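Local coordinates for PG_0823 protein (Porphyromonas gingivalis, PDB 2FSW) that probably binds DNA as an HxlR-type winged helix-turn-helix transcriptional regulator that forms a dimer, at residues Leu68-Gln73 with Ser84-Gly89; Lys25-Ile30 with Ile57-Phe62; Ile39-Leu44 with Pro79-Ser84. One frame throughout, in Å; residues are numbered along the deposited sequence. Where two conformers were deposited one is given.

From the N terminus, contact 2 opens at K25-I30, where helix 27-34 begins. Contact 3 opens next, at I39-L44, before helix 53-65 closes contact 2 with I57-F62; these two contacts therefore cross. Contact 1 opens at L68-Q73, after contact 2 has closed, and the two stand in series. P79-S84 then closes contact 3 inside the span of contact 1, so those two also cross. S84 belongs to both, and S84-G89 closes contact 1. Contact 2 joins two helices. Contacts 1 and 3 build the antiparallel sheet on either side of strand 80-85. L60 links the three, packing near I69, Y41, L44 and Y83.

Contact 1 (Leu68-Gln73 with Ser84-Gly89)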
loop_
_atom_site.group_PDB
_atom_site.type_symbol
_atom_site.label_atom_id
_atom_site.label_comp_id
_atom_site.label_asym_id
_atom_site.label_seq_id
_atom_site.Cartn_x
_atom_site.Cartn_y
_atom_site.Cartn_z
ATOM N N LEU B 68 -9.531 -12.606 -2.651
ATOM C CA LEU B 68 -8.983 -11.696 -3.658
ATOM C C LEU B 68 -8.411 -12.446 -4.860
ATOM O O LEU B 68 -8.418 -11.938 -5.982
ATOM C CB LEU B 68 -7.918 -10.791 -3.026
ATOM C CG LEU B 68 -8.425 -9.690 -2.080
ATOM C CD1 LEU B 68 -7.268 -8.823 -1.595
ATOM C CD2 LEU B 68 -9.472 -8.842 -2.752
ATOM N N ILE B 69 -7.912 -13.650 -4.612
ATOM C CA ILE B 69 -7.396 -14.512 -5.667
ATOM C C ILE B 69 -8.068 -15.894 -5.541
ATOM O O ILE B 69 -8.523 -16.267 -4.455
ATOM C CB ILE B 69 -5.833 -14.635 -5.626
ATOM C CG1 ILE B 69 -5.374 -15.608 -4.531
ATOM C CG2 ILE B 69 -5.162 -13.250 -5.455
ATOM C CD1 ILE B 69 -3.882 -15.728 -4.377
ATOM N N LYS B 70 -8.158 -16.628 -6.647
ATOM C CA LYS B 70 -8.624 -18.026 -6.587
ATOM C C LYS B 70 -7.553 -19.036 -7.012
ATOM O O LYS B 70 -6.699 -18.736 -7.846
ATOM C CB LYS B 70 -9.959 -18.237 -7.327
ATOM C CG LYS B 70 -10.032 -17.704 -8.762
ATOM C CD LYS B 70 -11.392 -18.031 -9.408
ATOM C CE LYS B 70 -12.312 -16.812 -9.500
ATOM N NZ LYS B 70 -11.991 -16.005 -10.710
ATOM N N LYS B 71 -7.608 -20.224 -6.418
ATOM C CA LYS B 71 -6.595 -21.269 -6.609
ATOM C C LYS B 71 -7.167 -22.484 -7.343
ATOM O O LYS B 71 -8.145 -23.073 -6.885
ATOM C CB LYS B 71 -6.045 -21.690 -5.241
ATOM C CG LYS B 71 -5.022 -22.808 -5.249
ATOM C CD LYS B 71 -4.548 -23.123 -3.833
ATOM C CE LYS B 71 -5.645 -23.768 -2.994
ATOM N NZ LYS B 71 -5.151 -24.262 -1.676
ATOM N N LYS B 72 -6.562 -22.832 -8.482
ATOM C CA LYS B 72 -6.921 -24.049 -9.238
ATOM C C LYS B 72 -5.884 -25.141 -9.001
ATOM O O LYS B 72 -4.709 -24.969 -9.307
ATOM C CB LYS B 72 -7.019 -23.789 -10.748
ATOM C CG LYS B 72 -8.095 -22.811 -11.174
ATOM C CD LYS B 72 -7.597 -21.947 -12.323
ATOM C CE LYS B 72 -7.867 -20.497 -12.025
ATOM N NZ LYS B 72 -6.604 -19.705 -12.050
ATOM N N GLN B 73 -6.345 -26.265 -8.467
ATOM C CA GLN B 73 -5.508 -27.442 -8.218
ATOM C C GLN B 73 -5.483 -28.363 -9.443
ATOM O O GLN B 73 -6.527 -28.638 -10.038
ATOM C CB GLN B 73 -6.076 -28.212 -7.024
ATOM C CG GLN B 73 -5.056 -28.718 -6.035
ATOM C CD GLN B 73 -4.583 -27.645 -5.073
ATOM O OE1 GLN B 73 -3.381 -27.436 -4.908
ATOM N NE2 GLN B 73 -5.522 -26.970 -4.423
ATOM N N SER B 84 -5.645 -16.990 -10.283
ATOM C CA SER B 84 -6.246 -15.869 -11.012
ATOM C C SER B 84 -6.952 -14.957 -10.030
ATOM O O SER B 84 -7.175 -15.337 -8.877
ATOM C CB SER B 84 -7.232 -16.362 -12.066
ATOM O OG SER B 84 -8.204 -17.205 -11.479
ATOM N N LEU B 85 -7.305 -13.760 -10.482
ATOM C CA LEU B 85 -8.021 -12.836 -9.618
ATOM C C LEU B 85 -9.505 -13.168 -9.618
ATOM O O LEU B 85 -10.074 -13.503 -10.667
ATOM C CB LEU B 85 -7.809 -11.359 -10.041
ATOM C CG LEU B 85 -6.407 -10.722 -9.940
ATOM C CD1 LEU B 85 -6.470 -9.207 -10.165
ATOM C CD2 LEU B 85 -5.679 -11.039 -8.616
ATOM N N THR B 86 -10.118 -13.065 -8.437
ATOM C CA THR B 86 -11.572 -13.013 -8.301
ATOM C C THR B 86 -12.116 -11.656 -8.783
ATOM O O THR B 86 -11.341 -10.727 -9.029
ATOM C CB THR B 86 -12.013 -13.266 -6.835
ATOM O OG1 THR B 86 -11.465 -12.261 -5.972
ATOM C CG2 THR B 86 -11.576 -14.654 -6.357
ATOM N N PRO B 87 -13.450 -11.546 -8.978
ATOM C CA PRO B 87 -14.032 -10.231 -9.260
ATOM C C PRO B 87 -13.715 -9.178 -8.186
ATOM O O PRO B 87 -13.537 -8.001 -8.517
ATOM C CB PRO B 87 -15.539 -10.523 -9.351
ATOM C CG PRO B 87 -15.593 -11.991 -9.802
ATOM C CD PRO B 87 -14.465 -12.623 -9.038
ATOM N N LEU B 88 -13.626 -9.599 -6.924
ATOM C CA LEU B 88 -13.171 -8.703 -5.851
ATOM C C LEU B 88 -11.714 -8.263 -6.067
ATOM O O LEU B 88 -11.409 -7.069 -6.026
ATOM C CB LEU B 88 -13.337 -9.365 -4.472
ATOM C CG LEU B 88 -12.991 -8.484 -3.254
ATOM C CD1 LEU B 88 -13.879 -7.258 -3.157
ATOM C CD2 LEU B 88 -13.104 -9.335 -1.978
ATOM N N GLY B 89 -10.830 -9.229 -6.318
ATOM C CA GLY B 89 -9.412 -8.952 -6.557
ATOM C C GLY B 89 -9.225 -8.048 -7.758
ATOM O O GLY B 89 -8.297 -7.228 -7.802
#
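S84 pairs with K70 across two antiparallel strands, and its backbone bonds in both directions. K70 N donates to S84 O at 2.8 Å, and S84 N donates back to K70 O at 3.2 Å. On the same face, S84 OG is approached by two lysines. The aliphatic CG of K70 lies 3.3 Å from S84 OG, and K72 NZ makes a weak hydrogen bond to it. K72 gets there by bending repeatedly along its chain. L85 forms a non-hydrogen-bonded pair with I69. Their CB atoms diverge, but I69 CG2 and L85 CD2 come back together at 3.9 Å, crossing obliquely. Both residues also pack against I34 of helix 27-34. L85 O takes a hydrogen bond from K70 NZ at 3.2 Å, with the amine above the carbonyl plane. Bends at chi3 (105°) and chi4 (83°) fold K70 back over T86, where CE meets the methyl CG2. T86 leaves the strand. Its N donates to L68 O at 3.2 Å, again from above the carbonyl plane. T86 is the N-cap of the short helix that follows, and its OG1 accepts from G89 N at 3.1 Å. OG1 is also hydrogen-bonded to G67 O, so the hydroxyl ties the helix start to the turn before strand 69-74. L88 lays its CG and CD2 against L68 CD2, and L68 also packs on F102 of the second subunit. G89 CA ends the walk with a CH...O contact to L68 O. The K70 and K72 side chains share one face of the hairpin, while I69 and L85 face the helices. T86 caps the turn that leads from the hairpin into the next helix. The hairpin itself, strands 69-74 and 80-85, is the wing of a winged helix-turn-helix domain.

Contact 2 (Lys25-Ile30 with Ile57-Phe62); sequences KWTLLI and IDELKF
T27 and E59 meet with their side chains crossing at about a right angle. The T27 hydroxyl comes to one carboxylate oxygen: OG1 donates to E59 OE2 at 2.5 Å, a very short bond whose exact length is doubtful. The other oxygen, OE1, makes no bond to the hydroxyl and has W26 CB 4.1 Å away. E59 reaches across from helix 53-65 with CG anti to its backbone N (chi1 -162°), then bends at chi2 (71°). The bend swings the carboxylate toward the start of helix 27-34 and presents the methylene CG to I30. I30 CD1 lies 3.3 Å from E59 CG, a tight approach in which the two side chains meet at a slant. I30 turns its other branch, CG2, to L60 CD2 at 4.2 Å. L63 extends this apolar patch beside both T27 and I30, and W26 packs nearby on I48, I51 and M55. E59 thus plays two parts, with its aliphatic stem against isoleucine and its acid end on a hydroxyl. The nearby N-terminal end of helix 27-34 would probably favour the carboxylate as an anion. The T27 hydroxyl, if the bond is real at this length, would do the same.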
loop_
_atom_site.group_PDB
_atom_site.type_symbol
_atom_site.label_atom_id
_atom_site.label_comp_id
_atom_site.label_asym_id
_atom_site.label_seq_id
_atom_site.Cartn_x
_atom_site.Cartn_y
_atom_site.Cartn_z
ATOM N N LYS B 25 4.481 -5.978 2.031
ATOM C CA LYS B 25 5.422 -5.546 0.989
ATOM C C LYS B 25 5.213 -6.320 -0.324
ATOM O O LYS B 25 5.719 -5.923 -1.379
ATOM C CB LYS B 25 6.880 -5.602 1.458
ATOM C CG LYS B 25 7.483 -6.991 1.611
ATOM C CD LYS B 25 8.914 -6.934 2.158
ATOM C CE LYS B 25 9.904 -6.334 1.154
ATOM N NZ LYS B 25 11.212 -5.999 1.806
ATOM N N TRP B 26 4.445 -7.407 -0.260
ATOM C CA TRP B 26 4.231 -8.247 -1.440
ATOM C C TRP B 26 2.802 -8.317 -1.950
ATOM O O TRP B 26 2.583 -8.668 -3.109
ATOM C CB TRP B 26 4.738 -9.674 -1.173
ATOM C CG TRP B 26 6.142 -9.748 -0.661
ATOM C CD1 TRP B 26 6.535 -10.170 0.579
ATOM C CD2 TRP B 26 7.349 -9.410 -1.371
ATOM N NE1 TRP B 26 7.909 -10.126 0.683
ATOM C CE2 TRP B 26 8.434 -9.668 -0.497
ATOM C CE3 TRP B 26 7.619 -8.940 -2.663
ATOM C CZ2 TRP B 26 9.765 -9.455 -0.868
ATOM C CZ3 TRP B 26 8.934 -8.727 -3.031
ATOM C CH2 TRP B 26 9.995 -8.982 -2.136
ATOM N N THR B 27 1.836 -8.002 -1.091
ATOM C CA THR B 27 0.407 -8.137 -1.425
ATOM C C THR B 27 -0.002 -7.542 -2.783
ATOM O O THR B 27 -0.513 -8.253 -3.638
ATOM C CB THR B 27 -0.501 -7.554 -0.313
ATOM O OG1 THR B 27 -0.131 -8.122 0.951
ATOM C CG2 THR B 27 -1.954 -7.881 -0.582
ATOM N N LEU B 28 0.220 -6.239 -2.954
ATOM C CA LEU B 28 -0.204 -5.535 -4.158
ATOM C C LEU B 28 0.594 -5.930 -5.391
ATOM O O LEU B 28 0.057 -5.921 -6.504
ATOM C CB LEU B 28 -0.151 -4.014 -3.946
ATOM C CG LEU B 28 -1.233 -3.510 -2.993
ATOM C CD1 LEU B 28 -0.978 -2.060 -2.576
ATOM C CD2 LEU B 28 -2.616 -3.688 -3.650
ATOM N N LEU B 29 1.871 -6.264 -5.187
ATOM C CA LEU B 29 2.740 -6.724 -6.279
ATOM C C LEU B 29 2.300 -8.075 -6.842
ATOM O O LEU B 29 2.344 -8.304 -8.049
ATOM C CB LEU B 29 4.201 -6.838 -5.806
ATOM C CG LEU B 29 5.107 -5.608 -5.992
ATOM C CD1 LEU B 29 6.425 -5.834 -5.273
ATOM C CD2 LEU B 29 5.346 -5.291 -7.489
ATOM N N ILE B 30 1.903 -8.977 -5.957
ATOM C CA ILE B 30 1.337 -10.254 -6.367
ATOM C C ILE B 30 0.087 -10.040 -7.231
ATOM O O ILE B 30 -0.027 -10.620 -8.319
ATOM C CB ILE B 30 1.078 -11.178 -5.137
ATOM C CG1 ILE B 30 2.427 -11.693 -4.612
ATOM C CG2 ILE B 30 0.168 -12.330 -5.522
ATOM C CD1 ILE B 30 2.452 -12.158 -3.161
ATOM N N ILE B 57 4.006 -18.005 -0.252
ATOM C CA ILE B 57 2.872 -18.895 0.051
ATOM C C ILE B 57 2.013 -18.451 1.239
ATOM O O ILE B 57 0.826 -18.776 1.300
ATOM C CB ILE B 57 3.265 -20.405 0.179
ATOM C CG1 ILE B 57 3.458 -20.851 1.640
ATOM C CG2 ILE B 57 4.440 -20.765 -0.724
ATOM C CD1 ILE B 57 4.704 -20.344 2.327
ATOM N N ASP B 58 2.617 -17.734 2.186
ATOM C CA ASP B 58 1.850 -17.120 3.266
ATOM C C ASP B 58 0.985 -16.006 2.668
ATOM O O ASP B 58 -0.191 -15.865 3.008
ATOM C CB ASP B 58 2.771 -16.574 4.360
ATOM C CG ASP B 58 3.538 -17.668 5.091
ATOM O OD1 ASP B 58 4.542 -17.316 5.748
ATOM O OD2 ASP B 58 3.153 -18.866 5.028
ATOM N N GLU B 59 1.574 -15.248 1.750
ATOM C CA GLU B 59 0.864 -14.176 1.049
ATOM C C GLU B 59 -0.217 -14.733 0.113
ATOM O O GLU B 59 -1.343 -14.249 0.105
ATOM C CB GLU B 59 1.858 -13.280 0.307
ATOM C CG GLU B 59 1.309 -11.924 -0.086
ATOM C CD GLU B 59 1.097 -11.004 1.093
ATOM O OE1 GLU B 59 2.082 -10.693 1.804
ATOM O OE2 GLU B 59 -0.060 -10.582 1.295
ATOM N N LEU B 60 0.116 -15.772 -0.648
ATOM C CA LEU B 60 -0.884 -16.481 -1.458
ATOM C C LEU B 60 -2.040 -17.027 -0.614
ATOM O O LEU B 60 -3.193 -16.942 -1.030
ATOM C CB LEU B 60 -0.245 -17.595 -2.300
ATOM C CG LEU B 60 0.584 -17.156 -3.522
ATOM C CD1 LEU B 60 1.359 -18.335 -4.128
ATOM C CD2 LEU B 60 -0.250 -16.428 -4.592
ATOM N N LYS B 61 -1.732 -17.561 0.569
ATOM C CA LYS B 61 -2.766 -18.050 1.493
ATOM C C LYS B 61 -3.638 -16.910 2.012
ATOM O O LYS B 61 -4.864 -16.999 1.999
ATOM C CB LYS B 61 -2.158 -18.806 2.683
ATOM C CG LYS B 61 -3.225 -19.388 3.610
ATOM C CD LYS B 61 -2.740 -19.688 5.035
ATOM C CE LYS B 61 -2.585 -18.431 5.925
ATOM N NZ LYS B 61 -3.279 -17.152 5.490
ATOM N N PHE B 62 -2.987 -15.848 2.475
ATOM C CA PHE B 62 -3.667 -14.634 2.934
ATOM C C PHE B 62 -4.679 -14.133 1.893
ATOM O O PHE B 62 -5.858 -13.969 2.200
ATOM C CB PHE B 62 -2.615 -13.575 3.290
ATOM C CG PHE B 62 -3.183 -12.255 3.724
ATOM C CD1 PHE B 62 -3.690 -12.087 5.015
ATOM C CD2 PHE B 62 -3.172 -11.161 2.853
ATOM C CE1 PHE B 62 -4.201 -10.850 5.424
ATOM C CE2 PHE B 62 -3.681 -9.926 3.251
ATOM C CZ PHE B 62 -4.195 -9.771 4.540
#

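Contact 3 (Ile39-Leu44 with Pro79-Ser84); sequences IRYGEL and PRVEYS
I39 and Y83 form the close-knit end of this contact, a hydrogen-bonded antiparallel pair. I39 N donates to Y83 O at 3.0 Å in the carbonyl plane. Y83 N returns the bond to I39 O at 2.9 Å, arriving tilted from that plane. The I39 oxygen lies at the edge of the Y83 ring. Both side chains stand on the buried face of the sheet, where I39 touches I34 and Y83 touches I69. Two residues on, past the non-hydrogen-bonded R40-E82 pair, V81 O receives Y41 N at 3.2 Å and a CH...O contact from R40 CA. With R40 at the N-cap of helix 41-47, this pairing starts the first helix of the helix-turn-helix straight from the edge strand of the winged domain's sheet. Y41 adds CB against V81 CG2 at 3.6 Å. Its ring goes on to L56, I57 and L60 of helix 53-65, and its hydroxyl bonds to E53.

The opposite face, carrying R40 and E82, is looser. R40 and R80 cross at about a right angle, touching through methylenes: R40 CD is 3.8 Å from R80 CB. R40 was deposited in two conformers, so details at its tip are doubtful. A water there accepts from V81 N. R80 and E82 attract only through a long ion pair, and R80 also makes a cation-pi contact with Y74.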
loop_
_atom_site.group_PDB
_atom_site.type_symbol
_atom_site.label_atom_id
_atom_site.label_comp_id
_atom_site.label_asym_id
_atom_site.label_seq_id
_atom_site.Cartn_x
_atom_site.Cartn_y
_atom_site.Cartn_z
ATOM N N ILE B 39 -1.878 -17.545 -13.915
ATOM C CA ILE B 39 -0.449 -17.687 -13.714
ATOM C C ILE B 39 -0.142 -18.852 -12.783
ATOM O O ILE B 39 -0.744 -18.985 -11.703
ATOM C CB ILE B 39 0.200 -16.348 -13.237
ATOM C CG1 ILE B 39 1.735 -16.442 -13.238
ATOM C CG2 ILE B 39 -0.366 -15.905 -11.877
ATOM C CD1 ILE B 39 2.446 -15.081 -13.205
ATOM N N ARG B 40 0.772 -19.712 -13.232
ATOM C CA ARG B 40 1.315 -20.796 -12.418
ATOM C C ARG B 40 2.140 -20.222 -11.279
ATOM O O ARG B 40 2.777 -19.184 -11.442
ATOM C CB ARG B 40 2.205 -21.711 -13.263
ATOM C CG ARG B 40 1.581 -23.050 -13.643
ATOM C CD ARG B 40 2.631 -24.169 -13.656
ATOM N NE ARG B 40 3.230 -24.373 -12.331
ATOM C CZ ARG B 40 4.452 -23.985 -11.981
ATOM N NH1 ARG B 40 5.246 -23.383 -12.858
ATOM N NH2 ARG B 40 4.883 -24.206 -10.749
ATOM N N TYR B 41 2.125 -20.900 -10.135
ATOM C CA TYR B 41 2.959 -20.532 -8.986
ATOM C C TYR B 41 4.403 -20.175 -9.363
ATOM O O TYR B 41 4.926 -19.155 -8.930
ATOM C CB TYR B 41 2.996 -21.687 -7.972
ATOM C CG TYR B 41 3.964 -21.453 -6.846
ATOM C CD1 TYR B 41 3.557 -20.804 -5.684
ATOM C CD2 TYR B 41 5.296 -21.849 -6.950
ATOM C CE1 TYR B 41 4.445 -20.566 -4.647
ATOM C CE2 TYR B 41 6.195 -21.614 -5.922
ATOM C CZ TYR B 41 5.758 -20.973 -4.774
ATOM O OH TYR B 41 6.631 -20.733 -3.746
ATOM N N GLY B 42 5.039 -21.042 -10.151
ATOM C CA GLY B 42 6.442 -20.880 -10.530
ATOM C C GLY B 42 6.699 -19.646 -11.373
ATOM O O GLY B 42 7.711 -18.977 -11.191
ATOM N N GLU B 43 5.791 -19.362 -12.310
ATOM C CA GLU B 43 5.858 -18.141 -13.115
ATOM C C GLU B 43 5.711 -16.903 -12.222
ATOM O O GLU B 43 6.431 -15.915 -12.403
ATOM C CB GLU B 43 4.770 -18.136 -14.191
ATOM C CG GLU B 43 5.096 -18.918 -15.449
ATOM C CD GLU B 43 3.897 -19.056 -16.393
ATOM O OE1 GLU B 43 2.782 -18.564 -16.072
ATOM O OE2 GLU B 43 4.073 -19.679 -17.467
ATOM N N LEU B 44 4.792 -16.986 -11.256
ATOM C CA LEU B 44 4.500 -15.892 -10.321
ATOM C C LEU B 44 5.748 -15.583 -9.503
ATOM O O LEU B 44 6.166 -14.430 -9.412
ATOM C CB LEU B 44 3.329 -16.261 -9.396
ATOM C CG LEU B 44 2.290 -15.221 -8.924
ATOM C CD1 LEU B 44 1.663 -15.657 -7.594
ATOM C CD2 LEU B 44 2.822 -13.787 -8.821
ATOM N N PRO B 79 2.356 -32.093 -11.214
ATOM C CA PRO B 79 1.237 -31.315 -10.691
ATOM C C PRO B 79 1.501 -29.801 -10.721
ATOM O O PRO B 79 2.658 -29.368 -10.811
ATOM C CB PRO B 79 1.110 -31.824 -9.253
ATOM C CG PRO B 79 2.512 -32.165 -8.862
ATOM C CD PRO B 79 3.230 -32.595 -10.131
ATOM N N ARG B 80 0.434 -29.010 -10.650
ATOM C CA ARG B 80 0.566 -27.550 -10.684
ATOM C C ARG B 80 -0.582 -26.812 -9.981
ATOM O O ARG B 80 -1.715 -27.311 -9.935
ATOM C CB ARG B 80 0.713 -27.063 -12.135
ATOM C CG ARG B 80 -0.557 -27.165 -12.965
ATOM C CD ARG B 80 -0.480 -26.317 -14.221
ATOM N NE ARG B 80 -0.081 -27.123 -15.368
ATOM C CZ ARG B 80 -0.941 -27.698 -16.209
ATOM N NH1 ARG B 80 -2.254 -27.542 -16.038
ATOM N NH2 ARG B 80 -0.488 -28.429 -17.225
ATOM N N VAL B 81 -0.265 -25.640 -9.419
ATOM C CA VAL B 81 -1.273 -24.673 -8.967
ATOM C C VAL B 81 -1.342 -23.475 -9.907
ATOM O O VAL B 81 -0.313 -22.925 -10.303
ATOM C CB VAL B 81 -1.031 -24.112 -7.529
ATOM C CG1 VAL B 81 -1.919 -24.810 -6.507
ATOM C CG2 VAL B 81 0.455 -24.129 -7.137
ATOM N N GLU B 82 -2.559 -23.083 -10.258
ATOM C CA GLU B 82 -2.783 -21.875 -11.036
ATOM C C GLU B 82 -3.580 -20.889 -10.204
ATOM O O GLU B 82 -4.486 -21.288 -9.465
ATOM C CB GLU B 82 -3.507 -22.190 -12.345
ATOM C CG GLU B 82 -2.558 -22.669 -13.423
ATOM C CD GLU B 82 -3.230 -23.135 -14.705
ATOM O OE1 GLU B 82 -4.461 -22.969 -14.866
ATOM O OE2 GLU B 82 -2.495 -23.671 -15.565
ATOM N N TYR B 83 -3.209 -19.611 -10.315
ATOM C CA TYR B 83 -3.899 -18.525 -9.630
ATOM C C TYR B 83 -4.465 -17.502 -10.609
ATOM O O TYR B 83 -3.852 -17.191 -11.633
ATOM C CB TYR B 83 -2.960 -17.830 -8.636
ATOM C CG TYR B 83 -2.568 -18.692 -7.459
ATOM C CD1 TYR B 83 -3.377 -18.763 -6.324
ATOM C CD2 TYR B 83 -1.380 -19.440 -7.474
ATOM C CE1 TYR B 83 -3.017 -19.558 -5.235
ATOM C CE2 TYR B 83 -1.017 -20.231 -6.399
ATOM C CZ TYR B 83 -1.836 -20.286 -5.276
ATOM O OH TYR B 83 -1.477 -21.080 -4.191
ATOM N N SER B 84 -5.645 -16.990 -10.283
ATOM C CA SER B 84 -6.246 -15.869 -11.012
ATOM C C SER B 84 -6.952 -14.957 -10.030
ATOM O O SER B 84 -7.175 -15.337 -8.877
ATOM C CB SER B 84 -7.232 -16.362 -12.066
ATOM O OG SER B 84 -8.204 -17.205 -11.479
HETATM O O HOH W 1 2.909 -25.126 -9.636
#